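Local coordinates for extracellular solute-binding protein, family 1 (Trichodesmium erythraeum IMS101, PDB 6G7N) that binds ferric iron and, as an extracellular solute-binding protein, probably delivers it to an ABC transporter for uptake, at residues Ala16-Phe21 / Leu27-Ile32; Ser7-Asp12 / Lys262-Gly267. One frame throughout, in Å; residues are numbered along the deposited sequence.

Contact 1: residues Ala16-Phe21 / Leu27-Ile32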
loop_
_atom_site.group_PDB
_atom_site.type_symbol
_atom_site.label_atom_id
_atom_site.label_comp_id
_atom_site.label_asym_id
_atom_site.label_seq_id
_atom_site.Cartn_x
_atom_site.Cartn_y
_atom_site.Cartn_z
ATOM N N ALA A 16 -15.809 13.010 7.122
ATOM C CA ALA A 16 -15.493 14.457 6.981
ATOM C C ALA A 16 -15.176 14.846 5.539
ATOM O O ALA A 16 -15.549 15.910 5.077
ATOM C CB ALA A 16 -14.345 14.863 7.899
ATOM N N LEU A 17 -14.494 13.948 4.837
ATOM C CA LEU A 17 -14.186 14.177 3.474
ATOM C C LEU A 17 -15.476 14.139 2.624
ATOM O O LEU A 17 -15.665 15.013 1.782
ATOM C CB LEU A 17 -13.142 13.124 3.118
ATOM C CG LEU A 17 -12.437 13.225 1.824
ATOM C CD1 LEU A 17 -11.074 12.592 1.948
ATOM C CD2 LEU A 17 -13.294 12.508 0.802
ATOM N N TYR A 18 -16.348 13.157 2.871
ATOM C CA TYR A 18 -17.550 13.059 2.056
ATOM C C TYR A 18 -18.413 14.301 2.284
ATOM O O TYR A 18 -18.944 14.856 1.351
ATOM C CB TYR A 18 -18.356 11.789 2.367
ATOM C CG TYR A 18 -17.578 10.486 2.310
ATOM C CD1 TYR A 18 -16.415 10.326 1.555
ATOM C CD2 TYR A 18 -18.012 9.411 3.067
ATOM C CE1 TYR A 18 -15.708 9.143 1.566
ATOM C CE2 TYR A 18 -17.324 8.213 3.082
ATOM C CZ TYR A 18 -16.167 8.082 2.339
ATOM O OH TYR A 18 -15.441 6.896 2.355
ATOM N N ASP A 19 -18.545 14.712 3.539
ATOM C CA ASP A 19 -19.373 15.879 3.862
ATOM C C ASP A 19 -18.833 17.170 3.256
ATOM O O ASP A 19 -19.601 17.982 2.771
ATOM C CB ASP A 19 -19.517 15.994 5.378
ATOM C CG ASP A 19 -20.392 14.871 5.997
ATOM O OD1 ASP A 19 -21.003 14.087 5.248
ATOM O OD2 ASP A 19 -20.400 14.760 7.214
ATOM N N SER A 20 -17.519 17.351 3.256
ATOM C CA SER A 20 -16.918 18.508 2.609
ATOM C C SER A 20 -17.142 18.479 1.107
ATOM O O SER A 20 -17.481 19.514 0.492
ATOM C CB SER A 20 -15.446 18.577 2.953
ATOM O OG SER A 20 -14.870 19.673 2.274
ATOM N N PHE A 21 -16.944 17.309 0.504
ATOM C CA PHE A 21 -17.243 17.127 -0.919
ATOM C C PHE A 21 -18.684 17.526 -1.236
ATOM O O PHE A 21 -18.922 18.249 -2.209
ATOM C CB PHE A 21 -16.948 15.693 -1.322
ATOM C CG PHE A 21 -17.335 15.374 -2.709
ATOM C CD1 PHE A 21 -16.561 15.838 -3.767
ATOM C CD2 PHE A 21 -18.426 14.567 -2.993
ATOM C CE1 PHE A 21 -16.890 15.547 -5.076
ATOM C CE2 PHE A 21 -18.746 14.247 -4.299
ATOM C CZ PHE A 21 -17.978 14.747 -5.344
ATOM N N LEU A 27 -23.036 17.015 -4.291
ATOM C CA LEU A 27 -23.231 15.588 -4.540
ATOM C C LEU A 27 -23.083 14.786 -3.262
ATOM O O LEU A 27 -22.083 14.921 -2.575
ATOM C CB LEU A 27 -22.183 15.108 -5.526
ATOM C CG LEU A 27 -22.310 15.692 -6.927
ATOM C CD1 LEU A 27 -21.090 15.319 -7.743
ATOM C CD2 LEU A 27 -23.582 15.265 -7.649
ATOM N N LYS A 28 -24.077 13.956 -2.948
ATOM C CA LYS A 28 -23.997 13.014 -1.846
ATOM C C LYS A 28 -23.077 11.864 -2.239
ATOM O O LYS A 28 -22.968 11.499 -3.410
ATOM C CB LYS A 28 -25.385 12.474 -1.508
ATOM C CG LYS A 28 -25.413 11.546 -0.315
ATOM C CD LYS A 28 -26.807 11.064 0.036
ATOM C CE LYS A 28 -26.740 10.099 1.213
ATOM N NZ LYS A 28 -28.083 9.591 1.573
ATOM N N VAL A 29 -22.424 11.299 -1.231
ATOM C CA VAL A 29 -21.613 10.090 -1.385
ATOM C C VAL A 29 -22.340 8.912 -0.741
ATOM O O VAL A 29 -22.542 8.908 0.483
ATOM C CB VAL A 29 -20.226 10.238 -0.741
ATOM C CG1 VAL A 29 -19.407 8.959 -0.926
ATOM C CG2 VAL A 29 -19.501 11.470 -1.299
ATOM N N ASN A 30 -22.744 7.942 -1.567
ATOM C CA ASN A 30 -23.332 6.698 -1.088
ATOM C C ASN A 30 -22.202 5.673 -1.007
ATOM O O ASN A 30 -21.607 5.332 -2.014
ATOM C CB ASN A 30 -24.386 6.194 -2.060
ATOM C CG ASN A 30 -25.575 7.117 -2.185
ATOM O OD1 ASN A 30 -26.008 7.733 -1.210
ATOM N ND2 ASN A 30 -26.116 7.209 -3.401
ATOM N N LEU A 31 -21.925 5.179 0.196
ATOM C CA LEU A 31 -20.834 4.247 0.442
ATOM C C LEU A 31 -21.292 2.798 0.403
ATOM O O LEU A 31 -22.227 2.443 1.139
ATOM C CB LEU A 31 -20.203 4.555 1.795
ATOM C CG LEU A 31 -19.057 3.635 2.198
ATOM C CD1 LEU A 31 -17.809 3.820 1.342
ATOM C CD2 LEU A 31 -18.714 3.874 3.653
ATOM N N ILE A 32 -20.635 1.985 -0.426
ATOM C CA ILE A 32 -20.799 0.531 -0.470
ATOM C C ILE A 32 -19.449 -0.048 -0.097
ATOM O O ILE A 32 -18.465 0.236 -0.733
ATOM C CB ILE A 32 -21.228 0.068 -1.894
ATOM C CG1 ILE A 32 -22.582 0.709 -2.307
ATOM C CG2 ILE A 32 -21.280 -1.444 -2.008
ATOM C CD1 ILE A 32 -23.731 0.489 -1.372
HETATM O O HOH W 1 -21.868 12.987 1.550
#

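Contact 2: residues Ser7-Asp12 / Lys262-Gly267. With DAL (D-alanine), chain C.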
loop_
_atom_site.group_PDB
_atom_site.type_symbol
_atom_site.label_atom_id
_atom_site.label_comp_id
_atom_site.label_asym_id
_atom_site.label_seq_id
_atom_site.Cartn_x
_atom_site.Cartn_y
_atom_site.Cartn_z
ATOM N N SER A 7 -15.868 0.939 -1.931
ATOM C CA SER A 7 -14.535 1.064 -1.334
ATOM C C SER A 7 -14.265 -0.002 -0.290
ATOM O O SER A 7 -15.122 -0.313 0.540
ATOM C CB SER A 7 -14.364 2.426 -0.678
ATOM O OG SER A 7 -13.078 2.535 -0.095
ATOM N N SER A 8 -13.035 -0.513 -0.315
ATOM C CA SER A 8 -12.508 -1.335 0.782
ATOM C C SER A 8 -11.646 -0.554 1.791
ATOM O O SER A 8 -11.087 -1.131 2.727
ATOM C CB SER A 8 -11.705 -2.503 0.200
ATOM O OG SER A 8 -10.526 -2.048 -0.440
ATOM N N ARG A 9 -11.509 0.752 1.555
ATOM C CA ARG A 9 -10.493 1.624 2.195
ATOM C C ARG A 9 -11.115 2.711 3.080
ATOM O O ARG A 9 -10.415 3.593 3.593
ATOM C CB ARG A 9 -9.608 2.212 1.055
ATOM C CG ARG A 9 -8.526 3.272 1.384
ATOM C CD ARG A 9 -7.534 2.901 2.475
ATOM N NE ARG A 9 -6.566 3.972 2.705
ATOM C CZ ARG A 9 -6.845 5.085 3.373
ATOM N NH1 ARG A 9 -8.029 5.275 3.924
ATOM N NH2 ARG A 9 -5.907 6.025 3.493
ATOM N N HIS A 10 -12.421 2.622 3.320
ATOM C CA HIS A 10 -13.094 3.615 4.148
ATOM C C HIS A 10 -12.697 3.443 5.623
ATOM O O HIS A 10 -12.741 2.345 6.171
ATOM C CB HIS A 10 -14.629 3.474 4.007
ATOM C CG HIS A 10 -15.410 4.307 4.970
ATOM N ND1 HIS A 10 -15.718 5.633 4.744
ATOM C CD2 HIS A 10 -15.928 3.983 6.178
ATOM C CE1 HIS A 10 -16.416 6.079 5.780
ATOM N NE2 HIS A 10 -16.544 5.102 6.665
ATOM N N TYR A 11 -12.384 4.562 6.268
ATOM C CA TYR A 11 -12.293 4.690 7.732
ATOM C C TYR A 11 -13.327 5.714 8.182
ATOM O O TYR A 11 -13.710 6.592 7.413
ATOM C CB TYR A 11 -10.879 5.074 8.170
ATOM C CG TYR A 11 -9.924 3.937 7.984
ATOM C CD1 TYR A 11 -9.834 2.905 8.909
ATOM C CD2 TYR A 11 -9.165 3.824 6.824
ATOM C CE1 TYR A 11 -8.965 1.835 8.694
ATOM C CE2 TYR A 11 -8.314 2.764 6.600
ATOM C CZ TYR A 11 -8.203 1.776 7.535
ATOM O OH TYR A 11 -7.345 0.715 7.306
ATOM N N ASP A 12 -13.782 5.635 9.438
ATOM C CA ASP A 12 -14.842 6.522 9.964
ATOM C C ASP A 12 -14.552 7.999 9.766
ATOM O O ASP A 12 -15.450 8.801 9.484
ATOM C CB ASP A 12 -15.045 6.247 11.471
ATOM C CG ASP A 12 -16.352 6.829 12.018
ATOM O OD1 ASP A 12 -17.379 6.712 11.329
ATOM O OD2 ASP A 12 -16.361 7.375 13.143
ATOM N N LYS A 262 -4.966 15.633 3.544
ATOM C CA LYS A 262 -4.708 15.489 4.982
ATOM C C LYS A 262 -5.667 14.475 5.608
ATOM O O LYS A 262 -5.239 13.546 6.313
ATOM C CB LYS A 262 -4.837 16.831 5.671
ATOM C CG LYS A 262 -4.697 16.767 7.181
ATOM C CD LYS A 262 -4.866 18.129 7.847
ATOM C CE LYS A 262 -4.851 18.054 9.367
ATOM N NZ LYS A 262 -3.568 17.534 9.883
ATOM N N ILE A 263 -6.960 14.645 5.407
ATOM C CA ILE A 263 -7.926 13.788 6.077
ATOM C C ILE A 263 -7.775 12.339 5.616
ATOM O O ILE A 263 -7.766 11.420 6.450
ATOM C CB ILE A 263 -9.357 14.264 5.791
ATOM C CG1 ILE A 263 -9.633 15.630 6.432
ATOM C CG2 ILE A 263 -10.375 13.234 6.270
ATOM C CD1 ILE A 263 -10.849 16.348 5.891
ATOM N N PHE A 264 -7.642 12.135 4.313
ATOM C CA PHE A 264 -7.602 10.784 3.779
ATOM C C PHE A 264 -6.328 10.072 4.206
ATOM O O PHE A 264 -6.368 8.895 4.595
ATOM C CB PHE A 264 -7.707 10.828 2.256
ATOM C CG PHE A 264 -7.760 9.475 1.615
ATOM C CD1 PHE A 264 -8.842 8.619 1.801
ATOM C CD2 PHE A 264 -6.675 9.011 0.874
ATOM C CE1 PHE A 264 -8.860 7.371 1.206
ATOM C CE2 PHE A 264 -6.692 7.760 0.307
ATOM C CZ PHE A 264 -7.794 6.954 0.463
ATOM N N SER A 265 -5.182 10.744 4.101
ATOM C CA SER A 265 -3.923 10.093 4.453
ATOM C C SER A 265 -3.857 9.828 5.954
ATOM O O SER A 265 -3.505 8.730 6.404
ATOM C CB SER A 265 -2.724 10.922 3.963
ATOM O OG SER A 265 -2.837 11.225 2.578
ATOM N N GLU A 266 -4.213 10.825 6.757
ATOM C CA GLU A 266 -4.096 10.699 8.190
ATOM C C GLU A 266 -5.047 9.682 8.773
ATOM O O GLU A 266 -4.724 9.075 9.803
ATOM C CB GLU A 266 -4.215 12.054 8.871
ATOM C CG GLU A 266 -3.023 12.929 8.526
ATOM C CD GLU A 266 -3.000 14.256 9.233
ATOM O OE1 GLU A 266 -3.897 14.549 10.073
ATOM O OE2 GLU A 266 -2.066 15.043 8.931
ATOM N N GLY A 267 -6.152 9.400 8.083
ATOM C CA GLY A 267 -7.121 8.421 8.543
ATOM C C GLY A 267 -6.519 7.021 8.698
ATOM O O GLY A 267 -7.039 6.212 9.466
HETATM N N DAL C . -5.133 -3.267 5.443
HETATM C CA DAL C . -6.012 -2.054 5.544
HETATM C CB DAL C . -7.377 -2.334 4.934
HETATM C C DAL C . -5.392 -0.827 4.961
HETATM O O DAL C . -4.199 -0.927 4.609
HETATM O OXT DAL C . -6.102 0.211 4.867
HETATM O O HOH W 2 -8.510 7.463 5.570
#

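Contact 1: residues Ala16-Phe21 / Leu27-Ile32
Tyr18 and Val29 face each other where helix 16-21 runs over strand 28-32, the two short axes 7.8 Å apart at their closest and pointing nearly against each other, at 146°. With its CG anti to the carbonyl carbon (chi1 -53°), Tyr18 lays its ring along the strand and takes the methyl CG1 of Val29 onto one face. This is a CH-pi contact: CG1 stands 4.1 Å from the ring centroid and 15° off the normal. The other methyl, CG2, sits 3.9 Å from Tyr18 CB, at the root of the same side chain. Further out, the hydroxyl oxygen OH comes within 4.0 Å of Leu31 CD1, while its hydrogen bond goes to His10. A water lies between Tyr18 O and Val29 N, held weakly at both ends. The arrangement belongs to the beta-alpha-beta crossover formed by strand 2-7, helix 15-25 and strand 28-33, whose two strands pair in parallel; Leu5 of the first strand touches both Tyr18 and Val29. One turn on, Phe21 has its CG anti to the backbone N, which swings the ring toward the start of the strand. Its CD2 meets Val29 CG2 at 3.7 Å, so that this methyl is wedged between the two aromatic residues. Further round the ring, Phe21 CE2 packs 3.7 Å from Leu27 CB and CZ rests near the methyl CD1 of Leu27. Phe251 of helix 245-255 meets the Phe21 ring edge-to-face.

Contact 2: residues Ser7-Asp12 / Lys262-Gly267
Arg9 lays its guanidinium flat on the ring of Phe264, the planes only 6° apart and the centres separated by 4.0 Å. This cation-pi stack is the tight part of the contact: NH1 approaches Phe264 CE1 to 3.5 Å, and CZ lies over the rim at Phe264 CZ. A bend at chi2 (53°) carries CD off the ring, and the guanidinium then returns over its face. In the guanidinium plane, NH2 donates to Phe264 O at 3.1 Å along a nearly straight N-H line (165°), although it reaches the oxygen from above the carbonyl plane. Water 2, 2.8 Å from Arg9 NH1, also lies at Phe264 O. Ser234 and Ser99 also bond to NE and NH2 respectively, restraining the group's rotation. A leucine here would probably leave Phe264 O without its guanidinium donor and the ring without its stacked cation. The Tyr11 side of the contact is looser: across to 262-267, one face of Tyr11 meets just Gly267 O, 4.0 Å from CG and offset toward the rim. The hydroxyl of Tyr11 points instead to the bound D-alanine, its OH 2.8 Å from OXT. Within the loop that follows strand 2-7, Ser7 OG accepts from Arg9 N in an ST turn. Arg9 and Tyr11 thus form part of the wall of the ligand pocket beside the ferric site, in a periplasmic-binding-protein type of fold.

How the contacts relate
Contact 1 is nested along the chain inside the loop closed by contact 2, and their centres are 12 Å apart on the same side of the molecule. His10 joins them: Tyr18 OH lies 2.7 Å from His10 ND1, a probable hydrogen bond, and Leu31 CD2 packs 3.6 Å from His10 CG. The Ile32 O to Ser7 N pair, 2.9 Å apart, links the strand end to the loop, while Leu17 CD1 touches Phe264 CB at 3.8 Å. Only contact 2 reaches the pocket, where the side chain of Tyr11 lies about 6 Å from the iron(III) ion; the side chain of Tyr18 stays about 12 Å from the D-alanine.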